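Local coordinates for serine acetyltransferase (Bacteroides vulgatus ATCC 8482, PDB 3F1X), which probably transfers an acetyl group from acetyl-CoA to L-serine, as serine acetyltransferases do in cysteine biosynthesis, at residues V258-N263 against A276-N281; N263-G268 against N281-E286. All blocks are in the same frame, centred on the assembly; numbering follows the deposited sequence.

Contact 1: residues V258-N263 against A276-N281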
ATOM      1  N   VAL A 258      21.410   7.067  40.396  1.00 19.07           N
ATOM      2  CA  VAL A 258      22.569   7.599  39.702  1.00 16.61           C
ATOM      3  C   VAL A 258      22.158   8.420  38.479  1.00 17.73           C
ATOM      4  O   VAL A 258      21.142   8.139  37.845  1.00 18.17           O
ATOM      5  CB  VAL A 258      23.509   6.454  39.263  1.00 16.48           C
ATOM      6  CG1 VAL A 258      24.528   6.943  38.255  1.00 15.50           C
ATOM      7  CG2 VAL A 258      24.217   5.877  40.486  1.00 18.49           C
ATOM      8  N   ILE A 259      22.941   9.448  38.172  1.00 16.59           N
ATOM      9  CA  ILE A 259      22.691  10.286  37.009  1.00 18.40           C
ATOM     10  C   ILE A 259      24.005  10.401  36.245  1.00 17.41           C
ATOM     11  O   ILE A 259      25.048  10.665  36.841  1.00 18.58           O
ATOM     12  CB  ILE A 259      22.242  11.718  37.397  1.00 17.72           C
ATOM     13  CG1 ILE A 259      20.954  11.677  38.218  1.00 17.28           C
ATOM     14  CG2 ILE A 259      22.014  12.546  36.137  1.00 18.70           C
ATOM     15  CD1 ILE A 259      20.496  13.054  38.684  1.00 20.34           C
ATOM     16  N   VAL A 260      23.958  10.180  34.934  1.00 16.94           N
ATOM     17  CA  VAL A 260      25.145  10.296  34.096  1.00 14.50           C
ATOM     18  C   VAL A 260      24.813  11.303  33.002  1.00 16.42           C
ATOM     19  O   VAL A 260      23.923  11.070  32.178  1.00 16.13           O
ATOM     20  CB  VAL A 260      25.516   8.965  33.427  1.00 14.72           C
ATOM     21  CG1 VAL A 260      26.863   9.102  32.738  1.00 11.98           C
ATOM     22  CG2 VAL A 260      25.544   7.838  34.462  1.00 14.69           C
ATOM     23  N   TYR A 261      25.517  12.428  32.993  1.00 16.98           N
ATOM     24  CA  TYR A 261      25.245  13.450  32.003  1.00 17.43           C
ATOM     25  C   TYR A 261      25.840  13.198  30.633  1.00 17.63           C
ATOM     26  O   TYR A 261      26.613  12.268  30.421  1.00 14.79           O
ATOM     27  CB  TYR A 261      25.675  14.819  32.519  1.00 17.96           C
ATOM     28  CG  TYR A 261      24.752  15.331  33.586  1.00 20.42           C
ATOM     29  CD1 TYR A 261      25.068  15.195  34.929  1.00 20.05           C
ATOM     30  CD2 TYR A 261      23.538  15.919  33.250  1.00 20.12           C
ATOM     31  CE1 TYR A 261      24.192  15.640  35.929  1.00 23.32           C
ATOM     32  CE2 TYR A 261      22.654  16.366  34.236  1.00 23.83           C
ATOM     33  CZ  TYR A 261      22.992  16.223  35.576  1.00 21.68           C
ATOM     34  OH  TYR A 261      22.149  16.681  36.562  1.00 24.56           O
ATOM     35  N   SER A 262      25.462  14.075  29.717  1.00 17.42           N
ATOM     36  CA  SER A 262      25.836  14.029  28.315  1.00 19.28           C
ATOM     37  C   SER A 262      27.226  13.553  27.899  1.00 18.54           C
ATOM     38  O   SER A 262      28.248  14.074  28.354  1.00 15.91           O
ATOM     39  CB  SER A 262      25.571  15.400  27.695  1.00 20.20           C
ATOM     40  OG  SER A 262      25.721  15.329  26.293  1.00 30.11           O
ATOM     41  N   ASN A 263      27.225  12.559  27.012  1.00 16.99           N
ATOM     42  CA  ASN A 263      28.423  11.970  26.423  1.00 16.50           C
ATOM     43  C   ASN A 263      29.472  11.293  27.304  1.00 16.61           C
ATOM     44  O   ASN A 263      30.533  10.931  26.805  1.00 17.14           O
ATOM     45  CB  ASN A 263      29.118  13.011  25.526  1.00 17.17           C
ATOM     46  CG  ASN A 263      28.346  13.275  24.240  1.00 16.82           C
ATOM     47  OD1 ASN A 263      27.789  12.355  23.665  1.00 14.61           O
ATOM     48  ND2 ASN A 263      28.322  14.525  23.784  1.00 19.49           N
ATOM     49  N   ALA A 276      25.282   8.855  43.217  1.00 20.34           N
ATOM     50  CA  ALA A 276      26.402   9.579  42.623  1.00 21.52           C
ATOM     51  C   ALA A 276      26.010  10.245  41.314  1.00 22.50           C
ATOM     52  O   ALA A 276      25.038   9.851  40.656  1.00 22.20           O
ATOM     53  CB  ALA A 276      27.578   8.655  42.393  1.00 18.01           C
ATOM     54  N   THR A 277      26.778  11.263  40.947  1.00 23.33           N
ATOM     55  CA  THR A 277      26.549  12.008  39.720  1.00 22.57           C
ATOM     56  C   THR A 277      27.827  12.016  38.882  1.00 22.77           C
ATOM     57  O   THR A 277      28.910  12.336  39.384  1.00 22.52           O
ATOM     58  CB  THR A 277      26.141  13.461  40.026  1.00 23.68           C
ATOM     59  OG1 THR A 277      24.887  13.467  40.720  1.00 25.35           O
ATOM     60  CG2 THR A 277      26.004  14.268  38.738  1.00 27.49           C
ATOM     61  N   VAL A 278      27.694  11.645  37.610  1.00 21.89           N
ATOM     62  CA  VAL A 278      28.826  11.610  36.691  1.00 20.50           C
ATOM     63  C   VAL A 278      28.647  12.722  35.672  1.00 20.24           C
ATOM     64  O   VAL A 278      27.720  12.692  34.853  1.00 19.17           O
ATOM     65  CB  VAL A 278      28.919  10.248  35.941  1.00 19.97           C
ATOM     66  CG1 VAL A 278      30.058  10.281  34.917  1.00 19.53           C
ATOM     67  CG2 VAL A 278      29.149   9.113  36.934  1.00 21.61           C
ATOM     68  N   GLY A 279      29.533  13.710  35.735  1.00 20.16           N
ATOM     69  CA  GLY A 279      29.464  14.825  34.810  1.00 20.35           C
ATOM     70  C   GLY A 279      29.641  14.374  33.370  1.00 19.64           C
ATOM     71  O   GLY A 279      30.061  13.250  33.114  1.00 18.62           O
ATOM     72  N   GLY A 280      29.340  15.255  32.422  1.00 19.79           N
ATOM     73  CA  GLY A 280      29.474  14.878  31.028  1.00 18.44           C
ATOM     74  C   GLY A 280      30.864  15.002  30.440  1.00 17.61           C
ATOM     75  O   GLY A 280      31.766  15.589  31.045  1.00 17.56           O
ATOM     76  N   ASN A 281      31.035  14.418  29.262  1.00 16.35           N
ATOM     77  CA  ASN A 281      32.291  14.483  28.518  1.00 18.19           C
ATOM     78  C   ASN A 281      33.519  13.899  29.200  1.00 18.83           C
ATOM     79  O   ASN A 281      34.638  14.320  28.917  1.00 19.99           O
ATOM     80  CB  ASN A 281      32.578  15.932  28.138  1.00 16.78           C
ATOM     81  CG  ASN A 281      31.460  16.538  27.316  1.00 20.72           C
ATOM     82  OD1 ASN A 281      31.288  16.209  26.141  1.00 22.44           O
ATOM     83  ND2 ASN A 281      30.679  17.409  27.937  1.00 17.08           N
TER
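Two successive coils of the left-handed parallel beta-helix typical of this acetyltransferase family stack here, Ile259 beside Thr277 and Val260 beside Val278. The strands run parallel and in register from Val258-Ala276 through Val260-Val278; beyond, Tyr261 lies nearest Gly280. Ile259 N gives a long bond of 3.3 Å to Ala276 O; Ile259 O accepts from Val278 N at 2.9 Å, and Val278 O takes Tyr261 N at 2.9 Å. Val260 and Val278 point into the interior of the beta-helix and lie side by side, Val260 CG1 resting 4.0 Å from Val278 CB. Ile259 and Thr277 are on the outer face. There the Tyr261 ring, its CG swung beside the backbone N (chi1 -73°), lies back along its own strand: Ile259 CG2 sits 3.7 Å above one face, offset toward the rim, while Thr277 CG2 meets the ring edge in its plane, 3.6 Å from Tyr261 CE1. The ring is thus bounded over one face and at one edge, with Tyr226 stacked on it as well. At the corner of the coil, Asn263 and Asn281 both adopt left-handed backbone conformations, and Asn281 N reaches Ser262 O at 3.0 Å. Gly280 CA comes within 3.0 Å of that same Ser262 O, and a CB on this glycine would run into it. Asn263 ND2 bonds to Asn263 O of a second subunit, placing this corner at the trimer interface. The coil before supplies strand 224-226, which bonds to the backbones of Val258 and Val260; on the other flank, Thr277 pairs with Ser292, leading to strand 293-294.

Contact 2: residues N263-G268 against N281-E286; sequences NATILG and NIWVTE
Leu267 sets one methyl over the face of the Trp283 six-membered ring: CD2 stands 3.7 Å from the ring centroid and only 6° off its normal, a clear CH-pi contact. Its other methyl, CD1, is 3.6 Å from Trp283 CH2. With the tryptophan CG anti to the backbone N (chi1 176°), the second torsion turns the benzo half toward the neighbouring strand. Thr265 approaches the same half obliquely, with CG2 3.7 Å from Trp283 CZ3. The Leu267 CG is wedged between its own N and carbonyl carbon (chi1 69°), which lets CD2 lie over the indole and also alongside Thr285, 3.5 Å from Thr285 CG2. Replacing Trp283 by an alanine would probably strip Leu267 CD2 and Thr265 CG2 of their shared surface and leave the leucine freer to turn. Thr265 and Trp283 line the outside of the beta-helix, Ile266 and Val284 the inside, where Ile266 CG1 packs 4.3 Å from Val284 CB. Three backbone hydrogen bonds join the two coils: Thr265 N to Ile282 O at 2.9 Å, Val284 N to Thr265 O at 2.7 Å, and Leu267 N to Val284 O at 3.1 Å. Trp283 also packs on Gly280 of a neighbouring subunit, and Thr265 OG1 turns to the side-chain amide of Asn281 of that same subunit. On the side of the preceding coil, strand 230-232 bonds to the backbone of Ile266 and sets Leu231 against its side chain.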
ATOM      1  N   ASN A 263      27.225  12.559  27.012  1.00 16.99           N
ATOM      2  CA  ASN A 263      28.423  11.970  26.423  1.00 16.50           C
ATOM      3  C   ASN A 263      29.472  11.293  27.304  1.00 16.61           C
ATOM      4  O   ASN A 263      30.533  10.931  26.805  1.00 17.14           O
ATOM      5  CB  ASN A 263      29.118  13.011  25.526  1.00 17.17           C
ATOM      6  CG  ASN A 263      28.346  13.275  24.240  1.00 16.82           C
ATOM      7  OD1 ASN A 263      27.789  12.355  23.665  1.00 14.61           O
ATOM      8  ND2 ASN A 263      28.322  14.525  23.784  1.00 19.49           N
ATOM      9  N   ALA A 264      29.189  11.099  28.588  1.00 15.96           N
ATOM     10  CA  ALA A 264      30.158  10.449  29.465  1.00 15.95           C
ATOM     11  C   ALA A 264      30.328   8.977  29.109  1.00 16.20           C
ATOM     12  O   ALA A 264      29.369   8.303  28.742  1.00 16.60           O
ATOM     13  CB  ALA A 264      29.736  10.582  30.922  1.00 14.59           C
ATOM     14  N   THR A 265      31.555   8.485  29.225  1.00 15.86           N
ATOM     15  CA  THR A 265      31.852   7.092  28.918  1.00 18.72           C
ATOM     16  C   THR A 265      32.269   6.352  30.189  1.00 19.27           C
ATOM     17  O   THR A 265      33.211   6.750  30.861  1.00 18.40           O
ATOM     18  CB  THR A 265      33.011   6.966  27.893  1.00 20.33           C
ATOM     19  OG1 THR A 265      32.733   7.758  26.731  1.00 20.72           O
ATOM     20  CG2 THR A 265      33.194   5.504  27.478  1.00 21.65           C
ATOM     21  N   ILE A 266      31.555   5.284  30.523  1.00 20.11           N
ATOM     22  CA  ILE A 266      31.885   4.483  31.704  1.00 21.38           C
ATOM     23  C   ILE A 266      32.250   3.091  31.204  1.00 22.17           C
ATOM     24  O   ILE A 266      31.430   2.428  30.575  1.00 20.94           O
ATOM     25  CB  ILE A 266      30.682   4.372  32.663  1.00 19.14           C
ATOM     26  CG1 ILE A 266      30.199   5.770  33.058  1.00 21.30           C
ATOM     27  CG2 ILE A 266      31.083   3.597  33.906  1.00 21.36           C
ATOM     28  CD1 ILE A 266      28.882   5.778  33.817  1.00 21.69           C
ATOM     29  N   LEU A 267      33.469   2.632  31.466  1.00 25.80           N
ATOM     30  CA  LEU A 267      33.827   1.312  30.970  1.00 30.36           C
ATOM     31  C   LEU A 267      34.574   0.386  31.916  1.00 32.50           C
ATOM     32  O   LEU A 267      35.322   0.828  32.790  1.00 31.84           O
ATOM     33  CB  LEU A 267      34.632   1.427  29.675  1.00 33.86           C
ATOM     34  CG  LEU A 267      36.046   1.996  29.769  1.00 35.68           C
ATOM     35  CD1 LEU A 267      36.816   1.615  28.520  1.00 38.13           C
ATOM     36  CD2 LEU A 267      35.992   3.506  29.946  1.00 37.78           C
ATOM     37  N   GLY A 268      34.357  -0.910  31.714  1.00 33.49           N
ATOM     38  CA  GLY A 268      35.018  -1.929  32.511  1.00 37.32           C
ATOM     39  C   GLY A 268      34.306  -2.322  33.788  1.00 38.07           C
ATOM     40  O   GLY A 268      33.091  -2.163  33.920  1.00 39.13           O
ATOM     41  N   ASN A 281      31.035  14.418  29.262  1.00 16.35           N
ATOM     42  CA  ASN A 281      32.291  14.483  28.518  1.00 18.19           C
ATOM     43  C   ASN A 281      33.519  13.899  29.200  1.00 18.83           C
ATOM     44  O   ASN A 281      34.638  14.320  28.917  1.00 19.99           O
ATOM     45  CB  ASN A 281      32.578  15.932  28.138  1.00 16.78           C
ATOM     46  CG  ASN A 281      31.460  16.538  27.316  1.00 20.72           C
ATOM     47  OD1 ASN A 281      31.288  16.209  26.141  1.00 22.44           O
ATOM     48  ND2 ASN A 281      30.679  17.409  27.937  1.00 17.08           N
ATOM     49  N   ILE A 282      33.326  12.936  30.092  1.00 19.06           N
ATOM     50  CA  ILE A 282      34.469  12.335  30.762  1.00 19.49           C
ATOM     51  C   ILE A 282      34.582  10.826  30.572  1.00 17.87           C
ATOM     52  O   ILE A 282      33.586  10.106  30.486  1.00 16.07           O
ATOM     53  CB  ILE A 282      34.475  12.652  32.275  1.00 20.19           C
ATOM     54  CG1 ILE A 282      33.174  12.205  32.921  1.00 18.45           C
ATOM     55  CG2 ILE A 282      34.693  14.138  32.496  1.00 19.06           C
ATOM     56  CD1 ILE A 282      33.196  12.333  34.433  1.00 22.46           C
ATOM     57  N   TRP A 283      35.828  10.383  30.500  1.00 17.53           N
ATOM     58  CA  TRP A 283      36.202   8.987  30.320  1.00 20.35           C
ATOM     59  C   TRP A 283      36.386   8.436  31.728  1.00 21.34           C
ATOM     60  O   TRP A 283      37.384   8.724  32.386  1.00 21.45           O
ATOM     61  CB  TRP A 283      37.506   8.967  29.511  1.00 19.16           C
ATOM     62  CG  TRP A 283      38.154   7.637  29.258  1.00 19.44           C
ATOM     63  CD1 TRP A 283      39.280   7.155  29.862  1.00 18.40           C
ATOM     64  CD2 TRP A 283      37.795   6.677  28.254  1.00 17.47           C
ATOM     65  NE1 TRP A 283      39.650   5.962  29.290  1.00 20.45           N
ATOM     66  CE2 TRP A 283      38.754   5.644  28.306  1.00 18.79           C
ATOM     67  CE3 TRP A 283      36.754   6.588  27.322  1.00 19.16           C
ATOM     68  CZ2 TRP A 283      38.711   4.541  27.449  1.00 19.98           C
ATOM     69  CZ3 TRP A 283      36.709   5.485  26.465  1.00 17.24           C
ATOM     70  CH2 TRP A 283      37.683   4.475  26.541  1.00 18.98           C
ATOM     71  N   VAL A 284      35.404   7.667  32.194  1.00 22.24           N
ATOM     72  CA  VAL A 284      35.428   7.101  33.543  1.00 21.91           C
ATOM     73  C   VAL A 284      35.862   5.640  33.556  1.00 23.03           C
ATOM     74  O   VAL A 284      35.173   4.775  33.016  1.00 21.59           O
ATOM     75  CB  VAL A 284      34.041   7.206  34.201  1.00 19.40           C
ATOM     76  CG1 VAL A 284      34.111   6.763  35.655  1.00 18.08           C
ATOM     77  CG2 VAL A 284      33.537   8.627  34.095  1.00 19.30           C
ATOM     78  N   THR A 285      37.001   5.368  34.185  1.00 24.34           N
ATOM     79  CA  THR A 285      37.522   4.009  34.242  1.00 26.77           C
ATOM     80  C   THR A 285      37.760   3.526  35.672  1.00 26.75           C
ATOM     81  O   THR A 285      38.308   2.448  35.887  1.00 27.36           O
ATOM     82  CB  THR A 285      38.845   3.897  33.448  1.00 28.06           C
ATOM     83  OG1 THR A 285      39.868   4.660  34.106  1.00 30.33           O
ATOM     84  CG2 THR A 285      38.661   4.434  32.028  1.00 29.53           C
ATOM     85  N   GLU A 286      37.329   4.326  36.640  1.00 27.13           N
ATOM     86  CA  GLU A 286      37.489   3.994  38.052  1.00 29.75           C
ATOM     87  C   GLU A 286      36.139   4.017  38.761  1.00 29.65           C
ATOM     88  O   GLU A 286      35.204   4.662  38.294  1.00 29.97           O
ATOM     89  CB  GLU A 286      38.409   5.010  38.730  1.00 31.06           C
ATOM     90  CG  GLU A 286      39.743   5.194  38.054  1.00 37.34           C
ATOM     91  CD  GLU A 286      40.585   3.949  38.132  1.00 41.19           C
ATOM     92  OE1 GLU A 286      41.002   3.591  39.255  1.00 44.10           O
ATOM     93  OE2 GLU A 286      40.831   3.327  37.075  1.00 42.42           O
TER

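In the fold
Contacts 1 and 2 are adjoining faces of the same two coils of the beta-helix, their centres about 9 Å apart. Along the chain the strands alternate between them: 259-260, 265-267, then strand 271-272 on the third face, then 277-278 and 283-284. Each contact belongs to a different parallel sheet, and the two meet at the corner formed by Asn263 and Asn281, which they share. Inside, the faces touch through Val260 CG2 and Ile266 CD1 (4.0 Å) and through Val278 CG1 and Val284 CG2 (3.9 Å), so the inward side chains of the two faces pack against each other. Outside, the corner bearing Asn263 and Asn281 faces neighbouring subunits, so both contacts border the interface between them.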